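Local coordinates for PHB depolymerase (Penicillium funiculosum, PDB 2D81), which hydrolyses ester bonds of the biopolyester poly(3-hydroxybutyrate) and is captured here with a trimer of its hydroxybutyrate units bound, at residues 38-43 / 91-96; 12-17 / 170-175; 95-100 / 125-130; 86-91 / 117-122. All blocks are in the same frame, centred on the assembly; numbering follows the deposited sequence.

Contact 1 (38-43 / 91-96); sequences VGFGVF and RKIYMW. With NAG (2-acetamido-2-deoxy-beta-D-glucopyranose), chain B.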
loop_
_atom_site.group_PDB
_atom_site.type_symbol
_atom_site.label_atom_id
_atom_site.label_comp_id
_atom_site.label_asym_id
_atom_site.label_seq_id
_atom_site.Cartn_x
_atom_site.Cartn_y
_atom_site.Cartn_z
ATOM N N VAL A 38 -5.035 11.089 6.183
ATOM C CA VAL A 38 -3.993 11.159 7.201
ATOM C C VAL A 38 -2.619 11.067 6.538
ATOM O O VAL A 38 -1.696 11.801 6.886
ATOM C CB VAL A 38 -4.128 10.025 8.240
ATOM C CG1 VAL A 38 -3.088 10.204 9.334
ATOM C CG2 VAL A 38 -5.521 10.032 8.840
ATOM N N GLY A 39 -2.493 10.166 5.570
ATOM C CA GLY A 39 -1.237 10.027 4.858
ATOM C C GLY A 39 -1.064 8.626 4.310
ATOM O O GLY A 39 -2.025 7.862 4.240
ATOM N N PHE A 40 0.158 8.288 3.914
ATOM C CA PHE A 40 0.437 6.962 3.381
ATOM C C PHE A 40 1.886 6.531 3.572
ATOM O O PHE A 40 2.751 7.345 3.900
ATOM C CB PHE A 40 0.071 6.893 1.891
ATOM C CG PHE A 40 0.732 7.948 1.044
ATOM C CD1 PHE A 40 0.208 9.237 0.973
ATOM C CD2 PHE A 40 1.871 7.646 0.303
ATOM C CE1 PHE A 40 0.809 10.209 0.172
ATOM C CE2 PHE A 40 2.480 8.609 -0.500
ATOM C CZ PHE A 40 1.947 9.892 -0.567
ATOM N N GLY A 41 2.131 5.237 3.376
ATOM C CA GLY A 41 3.468 4.689 3.524
ATOM C C GLY A 41 3.845 3.828 2.331
ATOM O O GLY A 41 3.004 3.127 1.764
ATOM N N VAL A 42 5.114 3.877 1.946
ATOM C CA VAL A 42 5.591 3.106 0.806
ATOM C C VAL A 42 6.845 2.322 1.185
ATOM O O VAL A 42 7.858 2.912 1.565
ATOM C CB VAL A 42 5.919 4.030 -0.393
ATOM C CG1 VAL A 42 6.418 3.199 -1.577
ATOM C CG2 VAL A 42 4.686 4.830 -0.783
ATOM N N PHE A 43 6.765 0.996 1.092
ATOM C CA PHE A 43 7.924 0.132 1.296
ATOM C C PHE A 43 8.453 -0.344 -0.056
ATOM O O PHE A 43 7.796 -1.131 -0.739
ATOM C CB PHE A 43 7.562 -1.107 2.130
ATOM C CG PHE A 43 7.073 -0.800 3.523
ATOM C CD1 PHE A 43 5.728 -0.529 3.761
ATOM C CD2 PHE A 43 7.952 -0.825 4.602
ATOM C CE1 PHE A 43 5.265 -0.290 5.055
ATOM C CE2 PHE A 43 7.500 -0.585 5.904
ATOM C CZ PHE A 43 6.155 -0.320 6.128
ATOM N N ARG A 91 -0.082 15.891 4.730
ATOM C CA ARG A 91 -0.147 14.442 4.870
ATOM C C ARG A 91 1.124 13.929 5.531
ATOM O O ARG A 91 2.215 14.445 5.286
ATOM C CB ARG A 91 -0.307 13.787 3.495
ATOM C CG ARG A 91 -1.607 14.143 2.786
ATOM C CD ARG A 91 -2.796 13.425 3.409
ATOM N NE ARG A 91 -4.059 13.801 2.778
ATOM C CZ ARG A 91 -4.741 14.905 3.059
ATOM N NH1 ARG A 91 -5.880 15.161 2.426
ATOM N NH2 ARG A 91 -4.298 15.750 3.980
ATOM N N LYS A 92 0.975 12.913 6.374
ATOM C CA LYS A 92 2.124 12.199 6.913
ATOM C C LYS A 92 2.542 11.150 5.893
ATOM O O LYS A 92 1.732 10.318 5.482
ATOM C CB LYS A 92 1.765 11.522 8.239
ATOM C CG LYS A 92 1.260 12.477 9.312
ATOM C CD LYS A 92 2.305 13.519 9.663
ATOM C CE LYS A 92 3.489 12.900 10.387
ATOM N NZ LYS A 92 3.099 12.415 11.738
ATOM N N ILE A 93 3.804 11.194 5.480
ATOM C CA ILE A 93 4.296 10.274 4.464
ATOM C C ILE A 93 5.500 9.511 4.988
ATOM O O ILE A 93 6.501 10.105 5.394
ATOM C CB ILE A 93 4.685 11.026 3.172
ATOM C CG1 ILE A 93 3.466 11.771 2.624
ATOM C CG2 ILE A 93 5.212 10.043 2.127
ATOM C CD1 ILE A 93 3.755 12.620 1.402
ATOM N N TYR A 94 5.377 8.187 4.992
ATOM C CA TYR A 94 6.435 7.296 5.444
ATOM C C TYR A 94 7.008 6.548 4.246
ATOM O O TYR A 94 6.263 6.041 3.413
ATOM C CB TYR A 94 5.878 6.289 6.455
ATOM C CG TYR A 94 6.859 5.199 6.830
ATOM C CD1 TYR A 94 7.796 5.392 7.841
ATOM C CD2 TYR A 94 6.867 3.983 6.146
ATOM C CE1 TYR A 94 8.718 4.400 8.164
ATOM C CE2 TYR A 94 7.786 2.987 6.457
ATOM C CZ TYR A 94 8.707 3.202 7.466
ATOM O OH TYR A 94 9.621 2.224 7.770
ATOM N N MET A 95 8.333 6.487 4.163
ATOM C CA MET A 95 9.006 5.784 3.074
ATOM C C MET A 95 10.143 4.923 3.609
ATOM O O MET A 95 10.870 5.338 4.512
ATOM C CB MET A 95 9.546 6.787 2.051
ATOM C CG MET A 95 8.456 7.464 1.239
ATOM S SD MET A 95 9.092 8.765 0.174
ATOM C CE MET A 95 9.125 10.125 1.339
ATOM N N TRP A 96 10.287 3.723 3.054
ATOM C CA TRP A 96 11.306 2.778 3.508
ATOM C C TRP A 96 11.955 2.064 2.336
ATOM O O TRP A 96 11.292 1.714 1.362
ATOM C CB TRP A 96 10.693 1.724 4.438
ATOM C CG TRP A 96 11.681 0.676 4.888
ATOM C CD1 TRP A 96 12.536 0.757 5.953
ATOM C CD2 TRP A 96 11.940 -0.591 4.264
ATOM N NE1 TRP A 96 13.310 -0.375 6.028
ATOM C CE2 TRP A 96 12.966 -1.221 5.006
ATOM C CE3 TRP A 96 11.406 -1.255 3.148
ATOM C CZ2 TRP A 96 13.468 -2.486 4.671
ATOM C CZ3 TRP A 96 11.909 -2.515 2.815
ATOM C CH2 TRP A 96 12.929 -3.115 3.576
HETATM C C1 NAG B . 1.830 17.543 9.854
HETATM C C2 NAG B . 0.949 18.719 9.398
HETATM C C3 NAG B . -0.176 19.014 10.412
HETATM C C4 NAG B . -0.866 17.739 10.921
HETATM C C5 NAG B . 0.174 16.702 11.331
HETATM C C6 NAG B . -0.427 15.390 11.795
HETATM C C7 NAG B . 1.668 20.719 8.233
HETATM C C8 NAG B . 2.158 22.146 8.429
HETATM N N2 NAG B . 1.793 19.894 9.269
HETATM O O3 NAG B . -1.152 19.848 9.805
HETATM O O4 NAG B . -1.675 18.060 12.041
HETATM O O5 NAG B . 1.029 16.414 10.211
HETATM O O6 NAG B . 0.433 14.738 12.720
HETATM O O7 NAG B . 1.186 20.380 7.152
#
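Tyr-94 O is gripped twice from the neighbouring strand: Val-42 N donates to it over 2.9 Å, and Gly-41 CA adds a weaker C-H...O approach of 3.1 Å. Lys-92 O is held in the same double way, by Phe-40 N at 3.0 Å and by the CA of Gly-39. Glycine suits that site because a CB on Gly-39 would run into Lys-92 O. At the start of the pairing Lys-92 N donates to Val-38 O at 2.9 Å, in the carbonyl plane. These bonds join strands 39-43 and 92-98, parallel neighbours in the central sheet of the alpha/beta hydrolase fold. On one face Phe-40 and Ile-93 lie side by side. Phe-40 CG stands between the backbone N and the carbonyl carbon (chi1 55°), which brings the ring's face under Ile-93 CG1 in a CH-pi contact, while its CZ meets Ile-93 CD1 at 3.8 Å. Helix 106-116 packs on this face and touches Phe-40, Val-42 and Met-95. The other face carries an aromatic cluster. Phe-43 CE2 comes to 3.6 Å from Tyr-94 CE2, at the edge of the tyrosine ring, with the two planes turned 56° apart; Phe-43 CD2 rests 3.7 Å from Trp-96 CB. The phenol reaches on to Tyr-162 OH, and helix 164-173 covers the rings of Phe-43 and Tyr-94 with small alanines. Lys-92, bent at three successive torsions, passes its CD 3.2 Å from O5 of the N-acetylglucosamine and delivers NZ to Trp-171 O.

Contact 2 (12-17 / 170-175); sequences SVSVSG and KWIYGS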
loop_
_atom_site.group_PDB
_atom_site.type_symbol
_atom_site.label_atom_id
_atom_site.label_comp_id
_atom_site.label_asym_id
_atom_site.label_seq_id
_atom_site.Cartn_x
_atom_site.Cartn_y
_atom_site.Cartn_z
ATOM N N SER A 12 -9.650 9.489 9.233
ATOM C CA SER A 12 -8.597 8.719 9.888
ATOM C C SER A 12 -8.051 7.627 8.977
ATOM O O SER A 12 -7.467 6.647 9.450
ATOM C CB SER A 12 -9.134 8.080 11.170
ATOM O OG SER A 12 -10.101 7.090 10.867
ATOM N N VAL A 13 -8.240 7.799 7.673
ATOM C CA VAL A 13 -7.893 6.761 6.704
ATOM C C VAL A 13 -6.496 6.963 6.114
ATOM O O VAL A 13 -6.085 8.088 5.812
ATOM C CB VAL A 13 -8.929 6.719 5.553
ATOM C CG1 VAL A 13 -8.558 5.633 4.552
ATOM C CG2 VAL A 13 -10.325 6.455 6.119
ATOM N N SER A 14 -5.772 5.860 5.957
ATOM C CA SER A 14 -4.437 5.881 5.365
ATOM C C SER A 14 -4.171 4.561 4.646
ATOM O O SER A 14 -4.992 3.642 4.704
ATOM C CB SER A 14 -3.379 6.101 6.451
ATOM O OG SER A 14 -3.418 5.066 7.421
ATOM N N VAL A 15 -3.026 4.470 3.974
ATOM C CA VAL A 15 -2.680 3.287 3.191
ATOM C C VAL A 15 -1.162 3.101 3.109
ATOM O O VAL A 15 -0.408 4.075 3.123
ATOM C CB VAL A 15 -3.260 3.390 1.753
ATOM C CG1 VAL A 15 -2.733 4.651 1.065
ATOM C CG2 VAL A 15 -2.894 2.151 0.946
ATOM N N SER A 16 -0.720 1.846 3.036
ATOM C CA SER A 16 0.685 1.533 2.768
ATOM C C SER A 16 0.784 0.227 1.987
ATOM O O SER A 16 -0.205 -0.489 1.836
ATOM C CB SER A 16 1.484 1.417 4.080
ATOM O OG SER A 16 1.157 0.245 4.809
ATOM N N GLY A 17 1.978 -0.083 1.492
ATOM C CA GLY A 17 2.162 -1.327 0.767
ATOM C C GLY A 17 3.602 -1.592 0.386
ATOM O O GLY A 17 4.456 -0.711 0.500
ATOM N N LYS A 170 3.002 4.275 13.265
ATOM C CA LYS A 170 3.340 5.314 14.223
ATOM C C LYS A 170 3.661 6.632 13.528
ATOM O O LYS A 170 3.322 7.695 14.039
ATOM C CB LYS A 170 4.514 4.879 15.107
ATOM C CG LYS A 170 4.121 3.841 16.152
ATOM C CD LYS A 170 5.256 3.540 17.122
ATOM C CE LYS A 170 6.406 2.819 16.446
ATOM N NZ LYS A 170 7.503 2.541 17.415
ATOM N N TRP A 171 4.298 6.578 12.362
ATOM C CA TRP A 171 4.587 7.820 11.658
ATOM C C TRP A 171 3.304 8.466 11.156
ATOM O O TRP A 171 3.114 9.675 11.284
ATOM C CB TRP A 171 5.528 7.600 10.472
ATOM C CG TRP A 171 5.912 8.908 9.863
ATOM C CD1 TRP A 171 5.442 9.450 8.701
ATOM C CD2 TRP A 171 6.765 9.892 10.450
ATOM N NE1 TRP A 171 5.950 10.719 8.530
ATOM C CE2 TRP A 171 6.766 11.014 9.591
ATOM C CE3 TRP A 171 7.530 9.936 11.624
ATOM C CZ2 TRP A 171 7.502 12.170 9.868
ATOM C CZ3 TRP A 171 8.263 11.087 11.900
ATOM C CH2 TRP A 171 8.243 12.188 11.025
ATOM N N ILE A 172 2.423 7.653 10.587
ATOM C CA ILE A 172 1.191 8.166 10.005
ATOM C C ILE A 172 0.234 8.697 11.073
ATOM O O ILE A 172 -0.344 9.771 10.912
ATOM C CB ILE A 172 0.488 7.073 9.172
ATOM C CG1 ILE A 172 1.364 6.718 7.967
ATOM C CG2 ILE A 172 -0.888 7.557 8.711
ATOM C CD1 ILE A 172 0.860 5.545 7.145
ATOM N N TYR A 173 0.078 7.954 12.166
ATOM C CA TYR A 173 -0.903 8.317 13.185
ATOM C C TYR A 173 -0.330 9.039 14.397
ATOM O O TYR A 173 -1.081 9.525 15.245
ATOM C CB TYR A 173 -1.670 7.074 13.646
ATOM C CG TYR A 173 -2.601 6.539 12.588
ATOM C CD1 TYR A 173 -2.178 5.566 11.683
ATOM C CD2 TYR A 173 -3.890 7.052 12.452
ATOM C CE1 TYR A 173 -3.018 5.123 10.662
ATOM C CE2 TYR A 173 -4.734 6.618 11.435
ATOM C CZ TYR A 173 -4.290 5.655 10.545
ATOM O OH TYR A 173 -5.114 5.244 9.530
ATOM N N GLY A 174 0.993 9.116 14.473
ATOM C CA GLY A 174 1.626 9.748 15.616
ATOM C C GLY A 174 1.765 8.769 16.762
ATOM O O GLY A 174 2.196 7.632 16.566
ATOM N N SER A 175 1.406 9.201 17.964
ATOM C CA SER A 175 1.434 8.306 19.108
ATOM C C SER A 175 0.545 7.102 18.813
ATOM O O SER A 175 -0.489 7.226 18.154
ATOM C CB SER A 175 0.943 9.031 20.365
ATOM O OG SER A 175 -0.320 9.641 20.149
#
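The last turn of helix 164-173 leans on strand 13-18 of the central sheet through Tyr-173, whose hydroxyl spans Ser-12 and Ser-14. Tyr-173 OH donates to Ser-12 O over 2.7 Å, arriving tilted 30° from the carbonyl plane, while that oxygen sits at the edge of the phenol ring, in its plane. Ser-14 OG lies 2.7 Å from the same Tyr-173 OH. The serine side chain is turned so that OG stands between its own backbone N and carbonyl carbon (chi1 60°), facing the helix, and the same oxygen also has His-224 ND1, on the adjacent strand, as a partner. A tyrosine suits this place because its long, rigid ring carries a hydroxyl from the helix end across to the strand. Within the alpha/beta hydrolase fold, Val-13 and Val-15 point to the other side of the sheet, toward helices 301-314 and 20-31, whereas the small Ser-14 between them faces helix 164-173 and lets it come close; Ile-172 CG2 packs 3.7 Å from Ser-14 CB, and its side chain also touches Val-38 and His-224. With a phenylalanine in place of Tyr-173, Ser-12 O would probably lose its donor and Ser-14 OG one of its partners, leaving the ring freer to shift.

Contact 3 (95-100 / 125-130); sequences MWTGSS and VSYVTT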
loop_
_atom_site.group_PDB
_atom_site.type_symbol
_atom_site.label_atom_id
_atom_site.label_comp_id
_atom_site.label_asym_id
_atom_site.label_seq_id
_atom_site.Cartn_x
_atom_site.Cartn_y
_atom_site.Cartn_z
ATOM N N MET A 95 8.333 6.487 4.163
ATOM C CA MET A 95 9.006 5.784 3.074
ATOM C C MET A 95 10.143 4.923 3.609
ATOM O O MET A 95 10.870 5.338 4.512
ATOM C CB MET A 95 9.546 6.787 2.051
ATOM C CG MET A 95 8.456 7.464 1.239
ATOM S SD MET A 95 9.092 8.765 0.174
ATOM C CE MET A 95 9.125 10.125 1.339
ATOM N N TRP A 96 10.287 3.723 3.054
ATOM C CA TRP A 96 11.306 2.778 3.508
ATOM C C TRP A 96 11.955 2.064 2.336
ATOM O O TRP A 96 11.292 1.714 1.362
ATOM C CB TRP A 96 10.693 1.724 4.438
ATOM C CG TRP A 96 11.681 0.676 4.888
ATOM C CD1 TRP A 96 12.536 0.757 5.953
ATOM C CD2 TRP A 96 11.940 -0.591 4.264
ATOM N NE1 TRP A 96 13.310 -0.375 6.028
ATOM C CE2 TRP A 96 12.966 -1.221 5.006
ATOM C CE3 TRP A 96 11.406 -1.255 3.148
ATOM C CZ2 TRP A 96 13.468 -2.486 4.671
ATOM C CZ3 TRP A 96 11.909 -2.515 2.815
ATOM C CH2 TRP A 96 12.929 -3.115 3.576
ATOM N N THR A 97 13.258 1.845 2.442
ATOM C CA THR A 97 13.948 0.968 1.515
ATOM C C THR A 97 15.018 0.175 2.253
ATOM O O THR A 97 15.580 0.643 3.246
ATOM C CB THR A 97 14.607 1.768 0.376
ATOM O OG1 THR A 97 15.239 0.862 -0.539
ATOM C CG2 THR A 97 15.643 2.734 0.932
ATOM N N GLY A 98 15.282 -1.035 1.775
ATOM C CA GLY A 98 16.469 -1.748 2.212
ATOM C C GLY A 98 17.640 -1.256 1.382
ATOM O O GLY A 98 17.478 -0.962 0.200
ATOM N N SER A 99 18.818 -1.155 1.986
ATOM C CA SER A 99 19.969 -0.616 1.270
ATOM C C SER A 99 20.482 -1.611 0.231
ATOM O O SER A 99 21.168 -1.226 -0.715
ATOM C CB SER A 99 21.095 -0.253 2.249
ATOM O OG SER A 99 21.703 -1.408 2.796
ATOM N N SER A 100 20.137 -2.885 0.411
ATOM C CA SER A 100 20.646 -3.956 -0.445
ATOM C C SER A 100 19.599 -4.426 -1.447
ATOM O O SER A 100 19.771 -5.452 -2.105
ATOM C CB SER A 100 21.102 -5.145 0.409
ATOM O OG SER A 100 22.179 -4.788 1.260
ATOM N N VAL A 125 7.503 14.101 6.815
ATOM C CA VAL A 125 8.017 12.998 6.007
ATOM C C VAL A 125 9.066 12.223 6.802
ATOM O O VAL A 125 9.961 12.818 7.396
ATOM C CB VAL A 125 8.672 13.515 4.702
ATOM C CG1 VAL A 125 9.242 12.347 3.904
ATOM C CG2 VAL A 125 7.650 14.271 3.870
ATOM N N SER A 126 8.950 10.898 6.815
ATOM C CA SER A 126 10.000 10.054 7.375
ATOM C C SER A 126 10.509 9.093 6.309
ATOM O O SER A 126 9.747 8.292 5.775
ATOM C CB SER A 126 9.472 9.256 8.569
ATOM O OG SER A 126 10.477 8.398 9.090
ATOM N N TYR A 127 11.796 9.185 5.995
ATOM C CA TYR A 127 12.397 8.289 5.019
ATOM C C TYR A 127 13.459 7.459 5.723
ATOM O O TYR A 127 14.420 8.001 6.277
ATOM C CB TYR A 127 13.021 9.097 3.875
ATOM C CG TYR A 127 13.535 8.274 2.710
ATOM C CD1 TYR A 127 14.761 7.611 2.778
ATOM C CD2 TYR A 127 12.807 8.185 1.524
ATOM C CE1 TYR A 127 15.252 6.883 1.686
ATOM C CE2 TYR A 127 13.287 7.463 0.431
ATOM C CZ TYR A 127 14.509 6.817 0.518
ATOM O OH TYR A 127 14.990 6.118 -0.566
ATOM N N VAL A 128 13.270 6.144 5.705
ATOM C CA VAL A 128 14.117 5.231 6.464
ATOM C C VAL A 128 14.795 4.208 5.558
ATOM O O VAL A 128 14.164 3.629 4.668
ATOM C CB VAL A 128 13.292 4.481 7.530
ATOM C CG1 VAL A 128 14.177 3.506 8.290
ATOM C CG2 VAL A 128 12.656 5.479 8.482
ATOM N N THR A 129 16.087 3.993 5.788
ATOM C CA THR A 129 16.817 2.932 5.108
ATOM C C THR A 129 17.300 1.916 6.133
ATOM O O THR A 129 17.942 2.278 7.119
ATOM C CB THR A 129 18.041 3.488 4.347
ATOM O OG1 THR A 129 17.606 4.463 3.391
ATOM C CG2 THR A 129 18.775 2.368 3.621
ATOM N N THR A 130 16.982 0.647 5.908
ATOM C CA THR A 130 17.530 -0.419 6.738
ATOM C C THR A 130 18.748 -1.013 6.048
ATOM O O THR A 130 18.653 -1.566 4.952
ATOM C CB THR A 130 16.495 -1.529 6.989
ATOM O OG1 THR A 130 15.409 -1.000 7.763
ATOM C CG2 THR A 130 17.125 -2.693 7.741
#
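The indole of Trp-96 has Thr-130 OG1 at its edge, almost exactly in the ring plane, and Gly-98 N 3.6 Å above one face toward the rim; the ring of Tyr-162 also meets it, nearly parallel. Trp-96 NE1 donates to Thr-130 OG1 over 2.8 Å at 171°, a nearly straight bond. With CG trans to the backbone N (chi1 177°), the indole extends far enough along the sheet to meet a side chain two residues beyond Val-128, its bridge partner. The strands are the two ends of a beta-alpha-beta crossover, in which helix 106-116 links strand 92-98 to the outermost parallel strand 125-130. Replacing Trp-96 by a phenylalanine would probably leave Thr-130 OG1 without its N-H donor and open a gap beside Thr-130 CB. On the other face of the sheet, Met-95 crosses Tyr-127 at about a right angle: CB lies 3.6 Å from Tyr-127 CD2, and SD is at the ring's edge, a Met-aromatic contact. Bent at its last torsion, the flexible methionine brings CE to only 3.4 Å from Val-125 CG1, a tight fit. Met-109 of helix 106-116 packs on both Met-95 and Tyr-127. Met-95 N donates to Ser-126 O and Val-128 N to Met-95 O, both at 2.8 Å. Where the pairing ends, Ser-99 N bonds to Thr-130 O at 3.0 Å from well above the carbonyl plane.

Contact 4 (86-91 / 117-122); sequences ANLGQR and GNFDNS. With NAG (2-acetamido-2-deoxy-beta-D-glucopyranose), chain B.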
loop_
_atom_site.group_PDB
_atom_site.type_symbol
_atom_site.label_atom_id
_atom_site.label_comp_id
_atom_site.label_asym_id
_atom_site.label_seq_id
_atom_site.Cartn_x
_atom_site.Cartn_y
_atom_site.Cartn_z
ATOM N N ALA A 86 -2.441 20.057 -3.386
ATOM C CA ALA A 86 -2.356 20.864 -2.171
ATOM C C ALA A 86 -2.568 19.994 -0.933
ATOM O O ALA A 86 -2.003 20.260 0.131
ATOM C CB ALA A 86 -3.394 21.984 -2.213
ATOM N N ASN A 87 -3.382 18.951 -1.070
ATOM C CA ASN A 87 -3.616 18.040 0.045
ATOM C C ASN A 87 -2.316 17.423 0.543
ATOM O O ASN A 87 -2.148 17.195 1.742
ATOM C CB ASN A 87 -4.576 16.915 -0.354
ATOM C CG ASN A 87 -5.963 17.417 -0.686
ATOM O OD1 ASN A 87 -6.368 18.495 -0.250
ATOM N ND2 ASN A 87 -6.710 16.626 -1.451
ATOM N N LEU A 88 -1.396 17.147 -0.375
ATOM C CA LEU A 88 -0.166 16.455 -0.010
ATOM C C LEU A 88 0.681 17.279 0.954
ATOM O O LEU A 88 1.582 16.753 1.605
ATOM C CB LEU A 88 0.645 16.119 -1.263
ATOM C CG LEU A 88 -0.038 15.146 -2.225
ATOM C CD1 LEU A 88 0.806 15.001 -3.484
ATOM C CD2 LEU A 88 -0.237 13.792 -1.542
ATOM N N GLY A 89 0.377 18.571 1.048
ATOM C CA GLY A 89 1.107 19.436 1.954
ATOM C C GLY A 89 0.710 19.233 3.403
ATOM O O GLY A 89 1.368 19.751 4.308
ATOM N N GLN A 90 -0.367 18.482 3.623
ATOM C CA GLN A 90 -0.836 18.175 4.972
ATOM C C GLN A 90 -1.062 16.679 5.150
ATOM O O GLN A 90 -2.106 16.252 5.647
ATOM C CB GLN A 90 -2.139 18.918 5.271
ATOM C CG GLN A 90 -2.003 20.428 5.309
ATOM C CD GLN A 90 -3.267 21.108 5.792
ATOM O OE1 GLN A 90 -4.350 20.893 5.244
ATOM N NE2 GLN A 90 -3.135 21.935 6.823
ATOM N N ARG A 91 -0.082 15.891 4.730
ATOM C CA ARG A 91 -0.147 14.442 4.870
ATOM C C ARG A 91 1.124 13.929 5.531
ATOM O O ARG A 91 2.215 14.445 5.286
ATOM C CB ARG A 91 -0.307 13.787 3.495
ATOM C CG ARG A 91 -1.607 14.143 2.786
ATOM C CD ARG A 91 -2.796 13.425 3.409
ATOM N NE ARG A 91 -4.059 13.801 2.778
ATOM C CZ ARG A 91 -4.741 14.905 3.059
ATOM N NH1 ARG A 91 -5.880 15.161 2.426
ATOM N NH2 ARG A 91 -4.298 15.750 3.980
ATOM N N GLY A 117 8.581 15.577 -2.611
ATOM C CA GLY A 117 9.145 16.763 -1.985
ATOM C C GLY A 117 8.661 18.060 -2.611
ATOM O O GLY A 117 8.722 19.126 -1.991
ATOM N N ASN A 118 8.178 17.973 -3.846
ATOM C CA ASN A 118 7.618 19.132 -4.530
ATOM C C ASN A 118 6.302 19.575 -3.907
ATOM O O ASN A 118 5.872 20.715 -4.101
ATOM C CB ASN A 118 7.392 18.811 -6.010
ATOM C CG ASN A 118 8.683 18.743 -6.794
ATOM O OD1 ASN A 118 9.256 19.770 -7.154
ATOM N ND2 ASN A 118 9.156 17.531 -7.055
ATOM N N PHE A 119 5.662 18.676 -3.164
ATOM C CA PHE A 119 4.297 18.913 -2.699
ATOM C C PHE A 119 4.105 18.752 -1.195
ATOM O O PHE A 119 3.136 19.269 -0.638
ATOM C CB PHE A 119 3.329 17.980 -3.424
ATOM C CG PHE A 119 3.496 17.982 -4.913
ATOM C CD1 PHE A 119 4.184 16.953 -5.547
ATOM C CD2 PHE A 119 2.996 19.030 -5.679
ATOM C CE1 PHE A 119 4.376 16.966 -6.927
ATOM C CE2 PHE A 119 3.181 19.054 -7.063
ATOM C CZ PHE A 119 3.872 18.021 -7.686
ATOM N N ASP A 120 5.012 18.033 -0.538
ATOM C CA ASP A 120 4.819 17.704 0.870
ATOM C C ASP A 120 5.588 18.594 1.841
ATOM O O ASP A 120 6.306 19.510 1.436
ATOM C CB ASP A 120 5.160 16.224 1.120
ATOM C CG ASP A 120 6.630 15.897 0.888
ATOM O OD1 ASP A 120 6.923 14.711 0.622
ATOM O OD2 ASP A 120 7.492 16.797 0.985
ATOM N N ASN A 121 5.410 18.313 3.127
ATOM C CA ASN A 121 6.034 19.058 4.218
ATOM C C ASN A 121 7.113 18.179 4.847
ATOM O O ASN A 121 6.818 17.085 5.330
ATOM C CB ASN A 121 4.964 19.409 5.257
ATOM C CG ASN A 121 5.551 19.900 6.570
ATOM O OD1 ASN A 121 6.165 20.966 6.632
ATOM N ND2 ASN A 121 5.363 19.120 7.628
ATOM N N SER A 122 8.359 18.647 4.839
ATOM C CA SER A 122 9.482 17.796 5.234
ATOM C C SER A 122 9.359 17.272 6.669
ATOM O O SER A 122 9.726 16.129 6.951
ATOM C CB SER A 122 10.813 18.544 5.070
ATOM O OG SER A 122 10.972 19.548 6.058
HETATM C C1 NAG B . 1.830 17.543 9.854
HETATM C C2 NAG B . 0.949 18.719 9.398
HETATM C C3 NAG B . -0.176 19.014 10.412
HETATM C C4 NAG B . -0.866 17.739 10.921
HETATM C C5 NAG B . 0.174 16.702 11.331
HETATM C C6 NAG B . -0.427 15.390 11.795
HETATM C C7 NAG B . 1.668 20.719 8.233
HETATM C C8 NAG B . 2.158 22.146 8.429
HETATM N N2 NAG B . 1.793 19.894 9.269
HETATM O O3 NAG B . -1.152 19.848 9.805
HETATM O O4 NAG B . -1.675 18.060 12.041
HETATM O O5 NAG B . 1.029 16.414 10.211
HETATM O O6 NAG B . 0.433 14.738 12.720
HETATM O O7 NAG B . 1.186 20.380 7.152
HETATM O O HOH W 1 3.158 16.697 3.879
#
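Leu-88 meets Phe-119 from its first side-chain atom onward: its CB is 3.9 Å from Phe-119 CB, and the CD1 branch comes equally near that same carbon. The two side chains lie alongside each other and point the same way, both reaching Met-74 of helix 68-77, while CD2 turns toward the ring of Phe-40. This apolar pair joins the loops that lead into strands 92-98 and 125-130, the neighbouring parallel strands of a beta-alpha-beta unit. Next to the leucine, at Gly-89, the backbones draw close. Gly-89 CA lies 3.3 Å from Phe-119 O; a CB there would be crowded by Ala-86 O, and the bare CA suits the close approach. Gly-89 and Gln-90 also border the N-acetylglucosamine, which is probably carried by Asn-124. Arg-91 turns away from the second loop; its NH2 donates to Gln-90 O at 2.8 Å, with the oxygen in the guanidinium plane, and NH1 is bonded to Ser-33 O. Polar linkage between the loops comes from one water, which donates to Leu-88 O and to Arg-91 O, each at 2.8 Å, and accepts from Asn-121 N at 2.9 Å.

How the contacts relate
From the N terminus, strand 13-18 opens the widest loop, which contact 2 closes only at the end of helix 164-173; the other three contacts all lie within it. Contact 1 opens at strand 39-43 and closes at 91-96. Just before that closure contact 4 has begun at 86-91, sharing Arg-91, and it ends at 117-122, so the two cross. Contact 3 starts at 95-100, where contact 1 finishes, sharing Met-95 and Trp-96; it crosses contact 4 and closes at 125-130. Contacts 1 and 3 thus extend the parallel part of the mixed central sheet from strand 39-43 to its edge strand, contact 4 joins the loops feeding two of its strands, and contact 2 fastens a covering helix.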